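Side-chain contacts in GH26A (Muricauda sp. MAR_2010_75, PDB 6Q75), which is a family 26 glycoside hydrolase that probably cleaves the beta-1,4-linked backbone of mannan-type polysaccharides: residues L171-H176 and L275-Q280; M108-Q113 and M297-W302. All coordinates share one frame; numbering follows the deposited sequence.

Interaction 1: residues L171-H176 and L275-Q280; sequences LWRPYH and LGEVGQ
Glu277 OE2 is held by several groups at once. Water 1 lies 2.9 Å from Glu277 OE2, and Arg173 NH1 donates a hydrogen bond of 2.9 Å to the same water O. Arg173 NH1 itself stays 4.1 Å from Glu277 OE2, beyond a salt bridge, so the two charges meet through the water. The guanidinium and carboxylate planes stand 85° apart, and water 1 sits in the guanidinium plane at its edge. Over one guanidinium face lies the carbonyl of Gly276, its O 3.9 Å from Arg173 NH1. The Arg173 chain bends at chi3 (-45°), which turns NH1 to water 1. Its other nitrogens are also fixed: NE bonds to Asn219 and NH2 to Thr106. The Glu277 chain runs out extended beyond CG, and OE1 bonds to Tyr252. His176 comes in at about a right angle to this chain. Its CD2 is 3.8 Å from Glu277 OE2, and the ring is tilted 41° to the carboxylate plane. A bound Tris molecule, probably from the crystallisation liquor, shares one hydroxyl between Glu277 OE2 and His176 NE2, consistent with a sugar pocket here. An alanine in place of Arg173 would probably leave water 1 without this donor and the carboxylate without this guanidinium close by. Each segment runs from the C-terminal end of a TIM-barrel strand into the following loop, as expected for clan GH-A. Glu277 sits where this family places its nucleophile, and Glu177, which its side chain touches, where the acid/base is expected. Bonds to both carboxylate oxygens probably fix its rotation.

Interaction 2: residues M108-Q113 and M297-W302; sequences MWHVGQ and MVWSNW
The indole of Trp299 stacks with the ring of His51 and meets Met108 and Trp302 at its edges. Met108 SD lies in the indole plane, 3.6 Å from Trp299 CZ3. It is 4.8 Å from the centroid of the six-membered ring and 85° off the ring normal, which makes this an edge-on Met-aromatic contact. Trp302 CE3 lies in the same plane beside the five-membered ring, 3.7 Å from Trp299 CD1. The His110 ring also turns an edge to the indole, with CE1 4.0 Å from Trp299 CH2. His110 and Trp299 reach toward each other from opposite directions, whereas the Met108 chain crosses the indole at about a right angle. The Met108 chain starts between its own backbone N and carbonyl carbon (chi1 64°) and bends at chi3, which brings CE as well as SD alongside the ring edge, CE lying 4.2 Å from Trp299 CZ3. Behind the tryptophan the chain makes a type II' turn from Trp299 to Trp302, closed by Trp302 N bonding to Trp299 O at 2.9 Å. His110 is steadied from elsewhere: ND1 bonds to Asp78, and its ring meets those of His176 and Trp122 edge-to-face. Bound Tris and glycerol, probably from the crystallisation liquor, both approach the Trp299 side chain and may mark a pocket. An aromatic residue at the end of the last barrel strand commonly lines the sugar site in clan GH-A, consistent with this place. No hydrogen bond joins the two segments. The contact probably rests on dispersion and a weak attraction between sulfur and C-H rim, which with the His51 stack help set the ring's position.

Overall arrangement
Both contacts are buried and line the same end of the barrel, with centres 8 Å apart. Each spans the barrel between strands that are not neighbours: 170-173 and 273-278 in interaction 1, 104-108 and 293-299 in interaction 2. Their strands do pair with one another. Val278 N and Val278 O probably bond to Met297 O and Trp299 N. Interaction 1 lies nearer the centre of the chain and is polar, built on charge and water. Interaction 2 is apolar and aromatic, and part of its tryptophan is exposed. Met108 joins the two, since it also touches Arg173, His176 and Glu277. Together they form charged and aromatic parts of one probable sugar-binding site.

Interaction 1: residues L171-H176 and L275-Q280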
# COMPACT_ATOMS: atom_id res chain seq x y z
N LEU A 171 0.56 4.87 -5.99
CA LEU A 171 -0.19 3.72 -5.50
C LEU A 171 -0.39 3.90 -4.00
O LEU A 171 0.52 3.62 -3.20
CB LEU A 171 0.56 2.42 -5.81
CG LEU A 171 0.74 2.17 -7.31
CD1 LEU A 171 1.75 1.02 -7.53
CD2 LEU A 171 -0.60 1.82 -7.99
N TRP A 172 -1.56 4.41 -3.60
CA TRP A 172 -1.82 4.86 -2.23
C TRP A 172 -2.50 3.74 -1.45
O TRP A 172 -3.56 3.26 -1.86
CB TRP A 172 -2.70 6.12 -2.31
CG TRP A 172 -3.26 6.65 -1.06
CD1 TRP A 172 -4.58 6.87 -0.79
CD2 TRP A 172 -2.53 7.09 0.09
NE1 TRP A 172 -4.73 7.39 0.48
CE2 TRP A 172 -3.49 7.56 1.04
CE3 TRP A 172 -1.17 7.13 0.43
CZ2 TRP A 172 -3.13 8.05 2.29
CZ3 TRP A 172 -0.81 7.60 1.69
CH2 TRP A 172 -1.80 8.09 2.60
N ARG A 173 -1.88 3.27 -0.34
CA ARG A 173 -2.36 2.11 0.41
C ARG A 173 -2.58 2.49 1.87
O ARG A 173 -1.77 2.18 2.75
CB ARG A 173 -1.39 0.91 0.27
CG ARG A 173 -0.59 0.88 -1.04
CD ARG A 173 0.08 -0.49 -1.23
NE ARG A 173 0.72 -0.96 0.01
CZ ARG A 173 1.89 -0.52 0.46
NH1 ARG A 173 2.38 -0.99 1.60
NH2 ARG A 173 2.57 0.41 -0.22
N PRO A 174 -3.66 3.23 2.17
CA PRO A 174 -3.94 3.62 3.56
C PRO A 174 -4.63 2.52 4.38
O PRO A 174 -5.37 1.68 3.87
CB PRO A 174 -4.87 4.82 3.37
CG PRO A 174 -5.71 4.42 2.13
CD PRO A 174 -4.71 3.62 1.22
N TYR A 175 -4.40 2.58 5.69
CA TYR A 175 -5.12 1.75 6.67
C TYR A 175 -5.05 0.27 6.27
O TYR A 175 -6.06 -0.44 6.20
CB TYR A 175 -6.56 2.19 6.84
CG TYR A 175 -6.70 3.60 7.37
CD1 TYR A 175 -6.07 4.01 8.55
CD2 TYR A 175 -7.48 4.53 6.70
CE1 TYR A 175 -6.21 5.32 9.05
CE2 TYR A 175 -7.64 5.84 7.20
CZ TYR A 175 -6.99 6.22 8.36
OH TYR A 175 -7.14 7.51 8.84
N HIS A 176 -3.84 -0.17 5.97
CA HIS A 176 -3.58 -1.50 5.44
C HIS A 176 -3.77 -2.58 6.52
O HIS A 176 -3.80 -2.30 7.72
CB HIS A 176 -2.16 -1.56 4.88
CG HIS A 176 -1.13 -1.28 5.93
ND1 HIS A 176 -1.04 -0.07 6.56
CD2 HIS A 176 -0.22 -2.09 6.52
CE1 HIS A 176 -0.08 -0.11 7.47
NE2 HIS A 176 0.44 -1.33 7.46
N LEU A 275 0.45 -8.06 -4.59
CA LEU A 275 1.04 -8.45 -3.30
C LEU A 275 1.60 -7.20 -2.65
O LEU A 275 2.73 -6.79 -2.93
CB LEU A 275 2.12 -9.52 -3.50
CG LEU A 275 1.62 -10.87 -4.01
CD1 LEU A 275 2.77 -11.69 -4.66
CD2 LEU A 275 0.90 -11.61 -2.93
N GLY A 276 0.81 -6.60 -1.75
CA GLY A 276 1.17 -5.31 -1.22
C GLY A 276 2.41 -5.31 -0.36
O GLY A 276 3.16 -4.32 -0.35
N GLU A 277 2.65 -6.41 0.39
CA GLU A 277 3.89 -6.65 1.11
C GLU A 277 4.17 -8.13 1.04
O GLU A 277 3.25 -8.94 1.13
CB GLU A 277 3.83 -6.30 2.60
CG GLU A 277 3.49 -4.85 2.92
CD GLU A 277 3.40 -4.59 4.41
OE1 GLU A 277 3.91 -5.43 5.19
OE2 GLU A 277 2.85 -3.52 4.78
N VAL A 278 5.44 -8.47 0.88
CA VAL A 278 5.87 -9.86 1.00
C VAL A 278 7.17 -9.91 1.78
O VAL A 278 7.92 -8.93 1.87
CB VAL A 278 6.07 -10.59 -0.35
CG1 VAL A 278 4.82 -10.46 -1.23
CG2 VAL A 278 7.33 -10.10 -1.07
N GLY A 279 7.44 -11.09 2.33
CA GLY A 279 8.74 -11.32 2.93
C GLY A 279 9.51 -12.26 2.01
O GLY A 279 10.23 -11.80 1.12
N GLN A 280 9.33 -13.56 2.19
CA GLN A 280 9.80 -14.53 1.21
C GLN A 280 9.17 -14.24 -0.15
O GLN A 280 7.96 -14.09 -0.26
CB GLN A 280 9.42 -15.95 1.64
CG GLN A 280 10.02 -16.39 2.95
CD GLN A 280 9.68 -17.84 3.26
OE1 GLN A 280 9.31 -18.60 2.35
NE2 GLN A 280 9.79 -18.22 4.54
O HOH W 1 0.63 -2.74 3.10

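Interaction 2: residues M108-Q113 and M297-W302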
# COMPACT_ATOMS: atom_id res chain seq x y z
N MET A 108 2.40 4.24 1.79
CA MET A 108 1.49 3.80 2.84
C MET A 108 1.57 4.78 4.02
O MET A 108 2.27 5.80 3.96
CB MET A 108 1.82 2.37 3.29
CG MET A 108 3.21 2.27 3.92
SD MET A 108 3.74 0.57 4.19
CE MET A 108 2.41 -0.04 5.24
N TRP A 109 0.89 4.44 5.11
CA TRP A 109 0.72 5.41 6.19
C TRP A 109 0.38 4.72 7.50
O TRP A 109 -0.79 4.70 7.91
CB TRP A 109 -0.35 6.43 5.82
CG TRP A 109 -0.54 7.57 6.81
CD1 TRP A 109 0.40 8.11 7.65
CD2 TRP A 109 -1.77 8.26 7.09
NE1 TRP A 109 -0.17 9.14 8.40
CE2 TRP A 109 -1.50 9.22 8.09
CE3 TRP A 109 -3.07 8.16 6.58
CZ2 TRP A 109 -2.49 10.11 8.59
CZ3 TRP A 109 -4.06 9.02 7.10
CH2 TRP A 109 -3.75 9.97 8.09
N HIS A 110 1.37 4.12 8.17
CA HIS A 110 1.16 3.83 9.58
C HIS A 110 0.91 5.14 10.32
O HIS A 110 1.58 6.16 10.07
CB HIS A 110 2.36 3.13 10.20
CG HIS A 110 2.53 1.71 9.77
ND1 HIS A 110 3.49 1.33 8.86
CD2 HIS A 110 1.89 0.58 10.14
CE1 HIS A 110 3.44 0.01 8.70
NE2 HIS A 110 2.48 -0.47 9.47
N VAL A 111 -0.07 5.12 11.21
CA VAL A 111 -0.48 6.31 11.94
C VAL A 111 -1.07 5.88 13.28
O VAL A 111 -1.70 4.82 13.39
CB VAL A 111 -1.46 7.12 11.07
CG1 VAL A 111 -2.75 6.33 10.83
CG2 VAL A 111 -1.73 8.50 11.71
N GLY A 112 -0.86 6.71 14.30
CA GLY A 112 -1.49 6.47 15.59
C GLY A 112 -2.95 6.90 15.57
O GLY A 112 -3.52 7.23 14.53
N GLN A 113 -3.55 6.91 16.75
CA GLN A 113 -4.98 7.17 16.88
C GLN A 113 -5.27 8.66 16.87
O GLN A 113 -4.40 9.45 17.22
CB GLN A 113 -5.51 6.58 18.18
CG GLN A 113 -5.31 5.07 18.22
CD GLN A 113 -5.80 4.48 19.50
OE1 GLN A 113 -6.81 4.92 20.05
NE2 GLN A 113 -5.06 3.51 20.01
N MET A 297 5.94 -6.31 -3.23
CA MET A 297 6.79 -5.32 -2.57
C MET A 297 7.43 -5.97 -1.36
O MET A 297 6.75 -6.22 -0.36
CB MET A 297 5.99 -4.07 -2.16
CG MET A 297 6.94 -2.98 -1.70
SD MET A 297 6.15 -1.53 -0.97
CE MET A 297 5.38 -2.25 0.49
N VAL A 298 8.74 -6.25 -1.43
CA VAL A 298 9.43 -6.85 -0.30
C VAL A 298 9.60 -5.83 0.82
O VAL A 298 9.85 -4.64 0.58
CB VAL A 298 10.79 -7.41 -0.75
CG1 VAL A 298 11.55 -7.98 0.43
CG2 VAL A 298 10.56 -8.48 -1.77
N TRP A 299 9.42 -6.29 2.05
CA TRP A 299 9.45 -5.41 3.22
C TRP A 299 10.88 -5.17 3.66
O TRP A 299 11.47 -6.02 4.32
CB TRP A 299 8.64 -6.00 4.36
CG TRP A 299 8.49 -5.00 5.48
CD1 TRP A 299 9.20 -4.95 6.64
CD2 TRP A 299 7.61 -3.87 5.50
NE1 TRP A 299 8.79 -3.89 7.41
CE2 TRP A 299 7.82 -3.20 6.72
CE3 TRP A 299 6.64 -3.37 4.62
CZ2 TRP A 299 7.10 -2.04 7.08
CZ3 TRP A 299 5.94 -2.23 4.97
CH2 TRP A 299 6.17 -1.58 6.19
N SER A 300 11.43 -4.00 3.35
CA SER A 300 12.76 -3.61 3.84
C SER A 300 13.79 -4.73 3.87
O SER A 300 14.10 -5.29 2.82
CB SER A 300 12.61 -2.99 5.22
OG SER A 300 11.82 -1.80 5.08
N ASN A 301 14.36 -5.05 5.04
CA ASN A 301 15.49 -5.99 5.00
C ASN A 301 15.06 -7.43 4.89
O ASN A 301 15.92 -8.32 4.93
CB ASN A 301 16.41 -5.83 6.23
CG ASN A 301 17.83 -6.38 5.96
OD1 ASN A 301 18.39 -6.18 4.88
ND2 ASN A 301 18.40 -7.10 6.94
N TRP A 302 13.76 -7.72 4.73
CA TRP A 302 13.38 -9.09 4.38
C TRP A 302 13.97 -9.49 3.03
O TRP A 302 14.09 -10.68 2.74
CB TRP A 302 11.86 -9.24 4.38
CG TRP A 302 11.24 -9.58 5.72
CD1 TRP A 302 10.54 -10.71 6.03
CD2 TRP A 302 11.26 -8.79 6.93
NE1 TRP A 302 10.12 -10.68 7.33
CE2 TRP A 302 10.55 -9.51 7.91
CE3 TRP A 302 11.82 -7.55 7.27
CZ2 TRP A 302 10.38 -9.03 9.21
CZ3 TRP A 302 11.64 -7.08 8.55
CH2 TRP A 302 10.93 -7.82 9.51